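Local coordinates for uncharacterized protein YycE (Bacillus subtilis, PDB 1TWU), which is of unknown function but has the fold of the glyoxalase and fosfomycin-resistance superfamily and is probably related to those proteins, at residues A11-A16 / A57-E62; G20-I25 / F63-G68; S79-Y84 / D124-V129; P111-G116 / V129-K134. All blocks are in the same frame, centred on the assembly; numbering follows the deposited sequence.

Contact 1: A11-A16 / A57-E62; sequences AQIRIA and ADYHLE
Ile13 through Ala16 run parallel to Tyr59 through Glu62 as neighbouring strands, their axes 4.7 Å apart at the closest and 25° apart in direction. The backbone bonds zip up in order: Ile13 N to Asp58 O (2.7 Å), His60 N to Ile13 O (3.1 Å), Ile15 N to His60 O, and Glu62 N to Ile15 O.

On one face of the sheet stand Arg14, His60 and Glu62. CG of His60 lies between its own backbone N and carbonyl carbon (chi1 64°), which swings the imidazole across toward the other strand, with Ile13 O and Arg14 CA under one ring face. Arg14 slants across the imidazole and bends at chi3, delivering NE to His60 NE2 at 2.8 Å in an almost straight bond (172°). NE2 lies in the guanidinium plane, while the arginine nitrogen sits slightly off the ring plane; the two flat groups are turned steeply against each other. From the same guanidinium, NH1 forms a salt bridge with Glu62 OE1 at 3.1 Å, though the hydrogen bond in it is bent and weak. The opposite face is apolar: Ile13 CD1 comes obliquely to Tyr59 CE2 (3.4 Å), and Ile15 CB rests on Leu61 CD2 (3.8 Å). Tyr59 OH bonds Leu54 O of the second subunit, and Gln12 NE2 bonds Ile136 O of that subunit.

The rotation of the His60 ring is held at both nitrogens: NE2 accepts from Arg14, and ND1 points its N-H at Ala57 O, whose position is less sure. On this buried, charged face Glu62 probably offsets the arginine.

Contact 2: G20-I25 / F63-G68; sequences GQLDEI and FTQYEG
Ile25 and Leu22, in the first turn of helix 22-32, pack on Phe63 of strand 59-66 in a partly buried helix-on-sheet contact, made by side chains rather than by paired backbones.

Its apolar centre is Ile25 over Phe63. The CG2 branch of the isoleucine, set anti to its own backbone N, drops onto one face of the phenyl ring and forms a CH-pi contact, 3.6 Å from the ring centroid and 18° off the ring normal. It leans toward the rim on the CG side, where CG2 is 3.4 Å from Phe63 CG, and the two side chains meet at about a right angle. Leu22 sits three residues earlier: its CG points away from the backbone N (chi1 -167°), bringing CD1 to within 3.7 Å of Phe63 CB and near the Phe63 carbonyl oxygen. The same leucine also touches Asp48 and Val50 on strand 47-53.

Farther along the strand, Gln65 stretches out extended and lays its amide end against the backbone of Gly20 and Leu22, just where the helix begins. There the two backbones come nearest, Gly20 CA lying 5.6 Å from Gln65 CA. Gln21 takes the N-cap position, and its carbonyl O accepts the bond from Ile25 N at 3.1 Å; its side-chain amide turns away to Asp124.

A helix that follows the first strand and packs over the last strand of the same sheet is the helix-on-sheet packing of the beta-alpha-beta-beta-beta module of the vicinal oxygen chelate (VOC) fold.

Contact 3: S79-Y84 / D124-V129; sequences SLLVFY and DGWRIV
Leu81 and Phe83 hold the tight part of this contact, where strand 80-84 lies parallel to strand 127-131. Phe83 N gives Val129 O a short, straight bond (2.7 Å, 176°); Val129 N to Leu81 O and Leu81 N to Arg127 O continue the pairing. Leu81 CB sits over the six-membered ring of Trp126, a CH-pi contact 3.9 Å from the centroid and 17° off the normal, while CD2 covers the rim at CZ3. On the same side Ile128 CG2 meets the edge of the Phe83 ring at 3.9 Å. Across the sheet, Leu80 CG touches Val129 CG2.

Toward Ser79 the grip slackens. Arg127 N reaches Ser79 O only weakly (3.5 Å), and a water bridges the same end: it donates to Leu80 O, accepts from Trp126 NE1 (3.1 Å) in the plane of the indole, and bonds Ser79 OG. CB of Arg127 still rests on Leu80 CD1 (3.5 Å), but its chain bends at chi2 and leads away to a salt bridge with Glu121.

Strand 80-84 also pairs antiparallel with a strand of the second subunit. First and last strands side by side and parallel, in the order 1-4-3-2, are the pattern of the beta-alpha-beta-beta-beta module that VOC proteins use twice; this is the later of the two along the chain.

Contact 4: P111-G116 / V129-K134; sequences PYWSNG and VFMNSK
Gly116 and Asn132 bring the two backbones together at a single bond, Asn132 N to Gly116 O (2.9 Å, 170°), just past the end of strand 127-131 and beside the turn after the short helix 111-114. Gly116 has positive phi (78°), a conformation that favours glycine, and Asn132 centres an inverse gamma turn as the chain leaves the sheet.

Met131 does most of the touching. Its CG is anti to the backbone N (chi1 -176°), and bends at the next two torsions turn the thioether back toward the loop, leaving SD 3.2 Å from Gly116 O. The terminal methyl sits at the indole edge of Trp113, near CE3, though it is modelled too close there and its exact place is doubtful. Val129 adds CG1, which comes obliquely to Trp113 CE3 at 3.9 Å, the two side chains crossing at about a right angle. Tyr112 lays CD2 over the centre of one indole face, 3.7 Å above its plane.

Asn132 turns its ND2 to Val85 O. Trp113 also packs on Leu80, Val82 and Tyr84 of strand 80-84 and on Arg14 of the second subunit. Helix 111-114 thus lies over one face of the sheet, while Phe130 points to the other, against Leu91 and Thr95 of helix 88-100.

Contacts 1 and 3 are the buried sheet cores of two similar modules, each joining a first and a last strand in parallel; contacts 2 and 4 are partly buried. Contact 2 sets helix 22-32 on strand 59-66, shared with contact 1, through a CH-pi contact. Contact 4 sets the short helix 111-114 and its loop on strand 127-131, shared with contact 3 along with Val129, using one backbone hydrogen bond and a methionine against tryptophan. Contact 1 carries a polar network on one face, whereas contact 3 is mostly apolar with one bridging water. Gln21 with Asp124 ties contact 2 to contact 3. Contacts 1, 3 and 4 meet the second subunit; contact 2 does not.

Contact 1: A11-A16 / A57-E62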
# COMPACT_ATOMS: atom_id res chain seq x y z
N ALA A 11 -4.42 12.62 8.85
CA ALA A 11 -3.54 13.68 8.41
C ALA A 11 -2.68 13.19 7.25
O ALA A 11 -2.40 13.91 6.29
CB ALA A 11 -2.65 14.13 9.57
N GLN A 12 -2.29 11.92 7.32
CA GLN A 12 -1.42 11.34 6.31
C GLN A 12 -1.62 9.84 6.26
O GLN A 12 -2.23 9.27 7.16
CB GLN A 12 0.03 11.63 6.71
CG GLN A 12 0.89 12.20 5.64
CD GLN A 12 2.22 12.66 6.19
OE1 GLN A 12 2.99 11.88 6.76
NE2 GLN A 12 2.51 13.95 6.03
N ILE A 13 -1.11 9.21 5.21
CA ILE A 13 -1.21 7.76 5.06
C ILE A 13 0.12 7.24 4.53
O ILE A 13 0.69 7.79 3.58
CB ILE A 13 -2.34 7.33 4.10
CG1 ILE A 13 -3.69 7.76 4.68
CG2 ILE A 13 -2.34 5.81 3.93
CD1 ILE A 13 -4.86 7.34 3.84
N ARG A 14 0.62 6.19 5.17
CA ARG A 14 1.89 5.59 4.81
C ARG A 14 1.80 4.08 4.59
O ARG A 14 1.16 3.37 5.37
CB ARG A 14 2.93 5.87 5.89
CG ARG A 14 4.25 5.12 5.70
CD ARG A 14 5.22 5.33 6.85
NE ARG A 14 5.73 6.70 6.88
CZ ARG A 14 6.58 7.18 7.79
NH1 ARG A 14 7.03 6.39 8.76
NH2 ARG A 14 6.98 8.44 7.73
N ILE A 15 2.44 3.61 3.52
CA ILE A 15 2.53 2.19 3.21
C ILE A 15 3.98 1.90 3.53
O ILE A 15 4.88 2.42 2.86
CB ILE A 15 2.31 1.90 1.72
CG1 ILE A 15 0.88 2.27 1.31
CG2 ILE A 15 2.56 0.43 1.43
CD1 ILE A 15 -0.18 1.40 1.97
N ALA A 16 4.23 1.10 4.57
CA ALA A 16 5.59 0.77 4.98
C ALA A 16 5.90 -0.69 4.69
O ALA A 16 5.14 -1.58 5.06
CB ALA A 16 5.78 1.07 6.46
N ALA A 57 3.54 14.00 0.55
CA ALA A 57 3.55 13.43 1.89
C ALA A 57 2.20 12.87 2.34
O ALA A 57 2.17 11.93 3.13
CB ALA A 57 4.05 14.46 2.89
N ASP A 58 1.10 13.44 1.85
CA ASP A 58 -0.23 12.97 2.24
C ASP A 58 -0.32 11.46 2.11
O ASP A 58 -0.86 10.78 2.99
CB ASP A 58 -1.31 13.62 1.38
CG ASP A 58 -1.44 15.11 1.64
OD1 ASP A 58 -1.11 15.55 2.77
OD2 ASP A 58 -1.89 15.84 0.73
N TYR A 59 0.19 10.95 1.00
CA TYR A 59 0.22 9.52 0.72
C TYR A 59 1.64 9.24 0.28
O TYR A 59 2.09 9.75 -0.75
CB TYR A 59 -0.74 9.15 -0.42
CG TYR A 59 -2.20 9.36 -0.11
CD1 TYR A 59 -2.82 10.60 -0.30
CD2 TYR A 59 -2.98 8.31 0.40
CE1 TYR A 59 -4.16 10.79 0.01
CE2 TYR A 59 -4.32 8.49 0.71
CZ TYR A 59 -4.91 9.73 0.51
OH TYR A 59 -6.24 9.91 0.84
N HIS A 60 2.36 8.44 1.06
CA HIS A 60 3.73 8.12 0.70
C HIS A 60 4.11 6.69 1.06
O HIS A 60 3.37 5.98 1.75
CB HIS A 60 4.72 9.10 1.36
CG HIS A 60 4.73 9.04 2.86
ND1 HIS A 60 3.90 9.82 3.64
CD2 HIS A 60 5.45 8.27 3.71
CE1 HIS A 60 4.11 9.54 4.91
NE2 HIS A 60 5.05 8.61 4.99
N LEU A 61 5.28 6.28 0.57
CA LEU A 61 5.81 4.95 0.83
C LEU A 61 6.99 5.09 1.77
O LEU A 61 7.66 6.13 1.79
CB LEU A 61 6.32 4.32 -0.48
CG LEU A 61 5.38 4.10 -1.67
CD1 LEU A 61 6.17 3.51 -2.84
CD2 LEU A 61 4.26 3.16 -1.26
N GLU A 62 7.24 4.05 2.56
CA GLU A 62 8.41 4.02 3.43
C GLU A 62 9.04 2.64 3.31
O GLU A 62 8.34 1.63 3.29
CB GLU A 62 8.06 4.27 4.90
CG GLU A 62 9.30 4.07 5.78
CD GLU A 62 9.01 4.10 7.27
OE1 GLU A 62 7.93 3.63 7.69
OE2 GLU A 62 9.89 4.56 8.03

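Contact 2: G20-I25 / F63-G68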
# COMPACT_ATOMS: atom_id res chain seq x y z
N GLY A 20 15.82 -5.86 2.46
CA GLY A 20 17.16 -6.25 2.84
C GLY A 20 18.14 -5.57 1.90
O GLY A 20 19.35 -5.76 2.00
N GLN A 21 17.62 -4.76 0.98
CA GLN A 21 18.46 -4.06 0.02
C GLN A 21 17.88 -2.67 -0.24
O GLN A 21 17.32 -2.40 -1.31
CB GLN A 21 18.54 -4.87 -1.28
CG GLN A 21 17.19 -5.23 -1.89
CD GLN A 21 17.32 -6.05 -3.16
OE1 GLN A 21 18.37 -6.03 -3.81
NE2 GLN A 21 16.26 -6.75 -3.53
N LEU A 22 18.02 -1.79 0.75
CA LEU A 22 17.49 -0.43 0.67
C LEU A 22 18.11 0.41 -0.46
O LEU A 22 17.49 1.34 -0.96
CB LEU A 22 17.67 0.28 2.02
CG LEU A 22 16.93 1.60 2.27
CD1 LEU A 22 15.43 1.41 2.17
CD2 LEU A 22 17.29 2.11 3.66
N ASP A 23 19.34 0.09 -0.85
CA ASP A 23 19.96 0.85 -1.92
C ASP A 23 19.31 0.49 -3.26
O ASP A 23 19.11 1.36 -4.10
CB ASP A 23 21.45 0.58 -1.97
CG ASP A 23 22.19 1.22 -0.80
OD1 ASP A 23 21.95 2.41 -0.51
OD2 ASP A 23 23.02 0.51 -0.17
N GLU A 24 18.99 -0.78 -3.44
CA GLU A 24 18.34 -1.23 -4.67
C GLU A 24 16.95 -0.61 -4.77
O GLU A 24 16.51 -0.20 -5.85
CB GLU A 24 18.22 -2.75 -4.68
CG GLU A 24 19.53 -3.44 -4.95
CD GLU A 24 20.22 -2.89 -6.18
OE1 GLU A 24 19.54 -2.67 -7.21
OE2 GLU A 24 21.45 -2.68 -6.13
N ILE A 25 16.28 -0.56 -3.63
CA ILE A 25 14.94 0.01 -3.53
C ILE A 25 15.00 1.50 -3.92
O ILE A 25 14.13 1.99 -4.66
CB ILE A 25 14.39 -0.16 -2.09
CG1 ILE A 25 14.05 -1.63 -1.83
CG2 ILE A 25 13.19 0.74 -1.86
CD1 ILE A 25 12.94 -2.18 -2.72
N PHE A 63 10.36 2.60 3.21
CA PHE A 63 11.07 1.33 3.13
C PHE A 63 12.09 1.32 4.25
O PHE A 63 12.83 2.30 4.45
CB PHE A 63 11.76 1.18 1.77
CG PHE A 63 10.81 0.92 0.63
CD1 PHE A 63 10.39 -0.39 0.35
CD2 PHE A 63 10.30 1.97 -0.13
CE1 PHE A 63 9.48 -0.64 -0.67
CE2 PHE A 63 9.38 1.73 -1.16
CZ PHE A 63 8.97 0.42 -1.43
N THR A 64 12.12 0.23 5.00
CA THR A 64 13.03 0.09 6.12
C THR A 64 13.88 -1.19 6.04
O THR A 64 13.44 -2.21 5.51
CB THR A 64 12.26 0.10 7.46
OG1 THR A 64 11.26 -0.94 7.45
CG2 THR A 64 11.58 1.45 7.66
N GLN A 65 15.09 -1.09 6.58
CA GLN A 65 16.03 -2.21 6.61
C GLN A 65 16.64 -2.28 8.00
O GLN A 65 17.10 -1.28 8.54
CB GLN A 65 17.12 -2.00 5.56
CG GLN A 65 18.17 -3.08 5.52
CD GLN A 65 19.12 -2.91 4.35
OE1 GLN A 65 20.22 -3.46 4.34
NE2 GLN A 65 18.71 -2.14 3.36
N TYR A 66 16.64 -3.47 8.60
CA TYR A 66 17.20 -3.64 9.93
C TYR A 66 18.69 -3.97 9.89
O TYR A 66 19.14 -4.76 9.06
CB TYR A 66 16.45 -4.74 10.68
CG TYR A 66 16.85 -4.83 12.13
CD1 TYR A 66 16.71 -3.74 12.99
CD2 TYR A 66 17.40 -6.01 12.64
CE1 TYR A 66 17.11 -3.82 14.32
CE2 TYR A 66 17.80 -6.10 13.97
CZ TYR A 66 17.66 -5.00 14.81
OH TYR A 66 18.08 -5.09 16.12
N GLU A 67 19.46 -3.35 10.78
CA GLU A 67 20.90 -3.55 10.85
C GLU A 67 21.27 -5.02 10.98
O GLU A 67 22.24 -5.48 10.37
CB GLU A 67 21.50 -2.78 12.03
CG GLU A 67 20.86 -3.13 13.37
CD GLU A 67 21.74 -2.75 14.57
OE1 GLU A 67 22.51 -1.77 14.47
OE2 GLU A 67 21.65 -3.44 15.61
N GLY A 68 20.51 -5.75 11.79
CA GLY A 68 20.78 -7.16 11.98
C GLY A 68 20.09 -8.02 10.94
O GLY A 68 19.48 -9.04 11.27

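Contact 3: S79-Y84 / D124-V129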
# COMPACT_ATOMS: atom_id res chain seq x y z
N SER A 79 -0.17 -9.26 -5.23
CA SER A 79 0.04 -8.12 -4.36
C SER A 79 0.59 -7.01 -5.26
O SER A 79 1.75 -7.05 -5.68
CB SER A 79 1.02 -8.47 -3.25
OG SER A 79 0.97 -7.50 -2.23
N LEU A 80 -0.27 -6.03 -5.56
CA LEU A 80 0.07 -4.94 -6.48
C LEU A 80 0.05 -3.51 -5.94
O LEU A 80 -0.52 -3.21 -4.89
CB LEU A 80 -0.91 -4.97 -7.66
CG LEU A 80 -1.14 -6.11 -8.66
CD1 LEU A 80 -0.36 -7.36 -8.32
CD2 LEU A 80 -2.65 -6.39 -8.73
N LEU A 81 0.70 -2.64 -6.71
CA LEU A 81 0.72 -1.20 -6.48
C LEU A 81 0.37 -0.74 -7.90
O LEU A 81 1.19 -0.85 -8.81
CB LEU A 81 2.11 -0.67 -6.09
CG LEU A 81 2.17 0.87 -6.09
CD1 LEU A 81 1.08 1.43 -5.18
CD2 LEU A 81 3.53 1.36 -5.63
N VAL A 82 -0.85 -0.25 -8.08
CA VAL A 82 -1.29 0.16 -9.40
C VAL A 82 -1.31 1.67 -9.66
O VAL A 82 -1.90 2.44 -8.90
CB VAL A 82 -2.70 -0.39 -9.72
CG1 VAL A 82 -3.03 -0.15 -11.18
CG2 VAL A 82 -2.77 -1.87 -9.39
N PHE A 83 -0.64 2.07 -10.73
CA PHE A 83 -0.60 3.47 -11.15
C PHE A 83 -1.48 3.57 -12.39
O PHE A 83 -1.18 2.93 -13.40
CB PHE A 83 0.83 3.88 -11.52
CG PHE A 83 1.73 4.12 -10.34
CD1 PHE A 83 1.56 5.24 -9.53
CD2 PHE A 83 2.78 3.24 -10.05
CE1 PHE A 83 2.42 5.49 -8.46
CE2 PHE A 83 3.64 3.48 -8.98
CZ PHE A 83 3.46 4.61 -8.19
N TYR A 84 -2.56 4.34 -12.31
CA TYR A 84 -3.45 4.53 -13.45
C TYR A 84 -2.91 5.70 -14.27
O TYR A 84 -3.05 6.86 -13.89
CB TYR A 84 -4.88 4.83 -12.97
CG TYR A 84 -5.57 3.60 -12.45
CD1 TYR A 84 -6.11 2.66 -13.33
CD2 TYR A 84 -5.61 3.32 -11.08
CE1 TYR A 84 -6.67 1.47 -12.86
CE2 TYR A 84 -6.16 2.13 -10.60
CZ TYR A 84 -6.69 1.21 -11.49
OH TYR A 84 -7.22 0.03 -11.03
N ASP A 124 12.31 -6.12 -4.85
CA ASP A 124 11.89 -7.20 -3.96
C ASP A 124 10.66 -7.97 -4.40
O ASP A 124 10.03 -8.65 -3.59
CB ASP A 124 11.68 -6.66 -2.54
CG ASP A 124 12.99 -6.23 -1.89
OD1 ASP A 124 13.99 -6.97 -2.02
OD2 ASP A 124 13.01 -5.16 -1.24
N GLY A 125 10.32 -7.87 -5.68
CA GLY A 125 9.20 -8.63 -6.21
C GLY A 125 7.81 -8.06 -6.06
O GLY A 125 6.83 -8.76 -6.32
N TRP A 126 7.70 -6.81 -5.61
CA TRP A 126 6.39 -6.20 -5.49
C TRP A 126 5.98 -5.90 -6.93
O TRP A 126 6.81 -5.45 -7.72
CB TRP A 126 6.46 -4.91 -4.66
CG TRP A 126 5.12 -4.45 -4.15
CD1 TRP A 126 3.96 -5.19 -4.06
CD2 TRP A 126 4.80 -3.16 -3.62
NE1 TRP A 126 2.96 -4.44 -3.51
CE2 TRP A 126 3.44 -3.19 -3.23
CE3 TRP A 126 5.53 -1.97 -3.43
CZ2 TRP A 126 2.80 -2.08 -2.66
CZ3 TRP A 126 4.90 -0.88 -2.86
CH2 TRP A 126 3.54 -0.94 -2.48
N ARG A 127 4.73 -6.18 -7.28
CA ARG A 127 4.24 -5.96 -8.64
C ARG A 127 3.78 -4.51 -8.86
O ARG A 127 2.75 -4.08 -8.32
CB ARG A 127 3.08 -6.92 -8.95
CG ARG A 127 3.43 -8.41 -8.96
CD ARG A 127 4.34 -8.77 -10.12
NE ARG A 127 4.80 -10.16 -10.09
CZ ARG A 127 4.19 -11.18 -10.71
NH1 ARG A 127 3.09 -10.99 -11.41
NH2 ARG A 127 4.73 -12.39 -10.65
N ILE A 128 4.54 -3.76 -9.64
CA ILE A 128 4.20 -2.38 -9.93
C ILE A 128 3.48 -2.36 -11.28
O ILE A 128 4.06 -2.64 -12.34
CB ILE A 128 5.47 -1.48 -9.98
CG1 ILE A 128 6.38 -1.79 -8.78
CG2 ILE A 128 5.08 -0.00 -9.95
CD1 ILE A 128 5.70 -1.67 -7.44
N VAL A 129 2.19 -2.03 -11.25
CA VAL A 129 1.39 -2.01 -12.46
C VAL A 129 1.09 -0.61 -12.97
O VAL A 129 0.80 0.31 -12.20
CB VAL A 129 0.05 -2.77 -12.24
CG1 VAL A 129 -0.69 -2.94 -13.57
CG2 VAL A 129 0.34 -4.12 -11.61
O HOH W 1 0.01 -4.64 -2.44

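Contact 4: P111-G116 / V129-K134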
# COMPACT_ATOMS: atom_id res chain seq x y z
N PRO A 111 -5.22 -11.99 -16.11
CA PRO A 111 -5.08 -11.55 -17.51
C PRO A 111 -5.68 -10.16 -17.71
O PRO A 111 -5.45 -9.50 -18.73
CB PRO A 111 -5.81 -12.64 -18.29
CG PRO A 111 -6.86 -13.08 -17.32
CD PRO A 111 -6.10 -13.17 -16.03
N TYR A 112 -6.46 -9.72 -16.72
CA TYR A 112 -7.11 -8.42 -16.75
C TYR A 112 -6.09 -7.29 -16.84
O TYR A 112 -6.18 -6.44 -17.72
CB TYR A 112 -7.96 -8.24 -15.48
CG TYR A 112 -8.47 -6.83 -15.31
CD1 TYR A 112 -9.52 -6.34 -16.09
CD2 TYR A 112 -7.87 -5.97 -14.40
CE1 TYR A 112 -9.96 -5.03 -15.96
CE2 TYR A 112 -8.30 -4.65 -14.26
CZ TYR A 112 -9.34 -4.18 -15.05
OH TYR A 112 -9.74 -2.87 -14.93
N TRP A 113 -5.12 -7.28 -15.92
CA TRP A 113 -4.10 -6.23 -15.92
C TRP A 113 -3.22 -6.33 -17.16
O TRP A 113 -2.41 -5.44 -17.44
CB TRP A 113 -3.24 -6.33 -14.66
CG TRP A 113 -4.03 -6.16 -13.41
CD1 TRP A 113 -4.42 -7.14 -12.55
CD2 TRP A 113 -4.56 -4.94 -12.89
NE1 TRP A 113 -5.16 -6.60 -11.52
CE2 TRP A 113 -5.26 -5.25 -11.71
CE3 TRP A 113 -4.50 -3.60 -13.31
CZ2 TRP A 113 -5.91 -4.28 -10.94
CZ3 TRP A 113 -5.15 -2.63 -12.55
CH2 TRP A 113 -5.85 -2.98 -11.37
N SER A 114 -3.40 -7.42 -17.90
CA SER A 114 -2.64 -7.64 -19.12
C SER A 114 -3.27 -6.86 -20.27
O SER A 114 -2.62 -6.59 -21.28
CB SER A 114 -2.61 -9.13 -19.44
OG SER A 114 -1.84 -9.37 -20.60
N ASN A 115 -4.55 -6.52 -20.11
CA ASN A 115 -5.27 -5.75 -21.12
C ASN A 115 -5.02 -4.27 -20.90
O ASN A 115 -5.72 -3.62 -20.13
CB ASN A 115 -6.78 -6.00 -21.05
CG ASN A 115 -7.19 -7.36 -21.63
OD1 ASN A 115 -6.57 -7.85 -22.59
ND2 ASN A 115 -8.25 -7.95 -21.08
N GLY A 116 -4.02 -3.73 -21.59
CA GLY A 116 -3.72 -2.31 -21.45
C GLY A 116 -2.96 -1.96 -20.19
O GLY A 116 -3.04 -0.82 -19.71
N VAL A 129 2.19 -2.03 -11.25
CA VAL A 129 1.39 -2.01 -12.46
C VAL A 129 1.09 -0.61 -12.97
O VAL A 129 0.80 0.31 -12.20
CB VAL A 129 0.05 -2.77 -12.24
CG1 VAL A 129 -0.69 -2.94 -13.57
CG2 VAL A 129 0.34 -4.12 -11.61
N PHE A 130 1.18 -0.45 -14.28
CA PHE A 130 0.87 0.81 -14.94
C PHE A 130 -0.30 0.49 -15.87
O PHE A 130 -0.13 -0.17 -16.90
CB PHE A 130 2.11 1.29 -15.70
CG PHE A 130 3.29 1.54 -14.81
CD1 PHE A 130 3.49 2.78 -14.23
CD2 PHE A 130 4.17 0.50 -14.51
CE1 PHE A 130 4.56 3.00 -13.35
CE2 PHE A 130 5.24 0.71 -13.63
CZ PHE A 130 5.43 1.96 -13.05
N MET A 131 -1.49 0.92 -15.48
CA MET A 131 -2.70 0.67 -16.25
C MET A 131 -3.13 1.90 -17.05
O MET A 131 -3.24 3.01 -16.52
CB MET A 131 -3.83 0.22 -15.30
CG MET A 131 -5.15 -0.17 -15.98
SD MET A 131 -5.04 -1.47 -17.24
CE MET A 131 -4.38 -2.81 -16.31
N ASN A 132 -3.36 1.68 -18.34
CA ASN A 132 -3.77 2.76 -19.23
C ASN A 132 -5.24 3.08 -19.07
O ASN A 132 -6.05 2.76 -19.93
CB ASN A 132 -3.49 2.39 -20.69
CG ASN A 132 -3.59 3.58 -21.62
OD1 ASN A 132 -3.79 3.42 -22.82
ND2 ASN A 132 -3.43 4.78 -21.07
N SER A 133 -5.60 3.71 -17.96
CA SER A 133 -6.99 4.08 -17.73
C SER A 133 -7.05 5.17 -16.67
O SER A 133 -6.03 5.69 -16.25
CB SER A 133 -7.83 2.87 -17.31
OG SER A 133 -7.53 2.44 -16.00
N LYS A 134 -8.26 5.52 -16.25
CA LYS A 134 -8.42 6.55 -15.25
C LYS A 134 -8.82 5.95 -13.90
O LYS A 134 -9.00 6.68 -12.92
CB LYS A 134 -9.47 7.57 -15.71
CG LYS A 134 -9.09 8.32 -16.99
CD LYS A 134 -10.05 9.47 -17.28
CE LYS A 134 -11.44 8.99 -17.70
NZ LYS A 134 -11.44 8.34 -19.05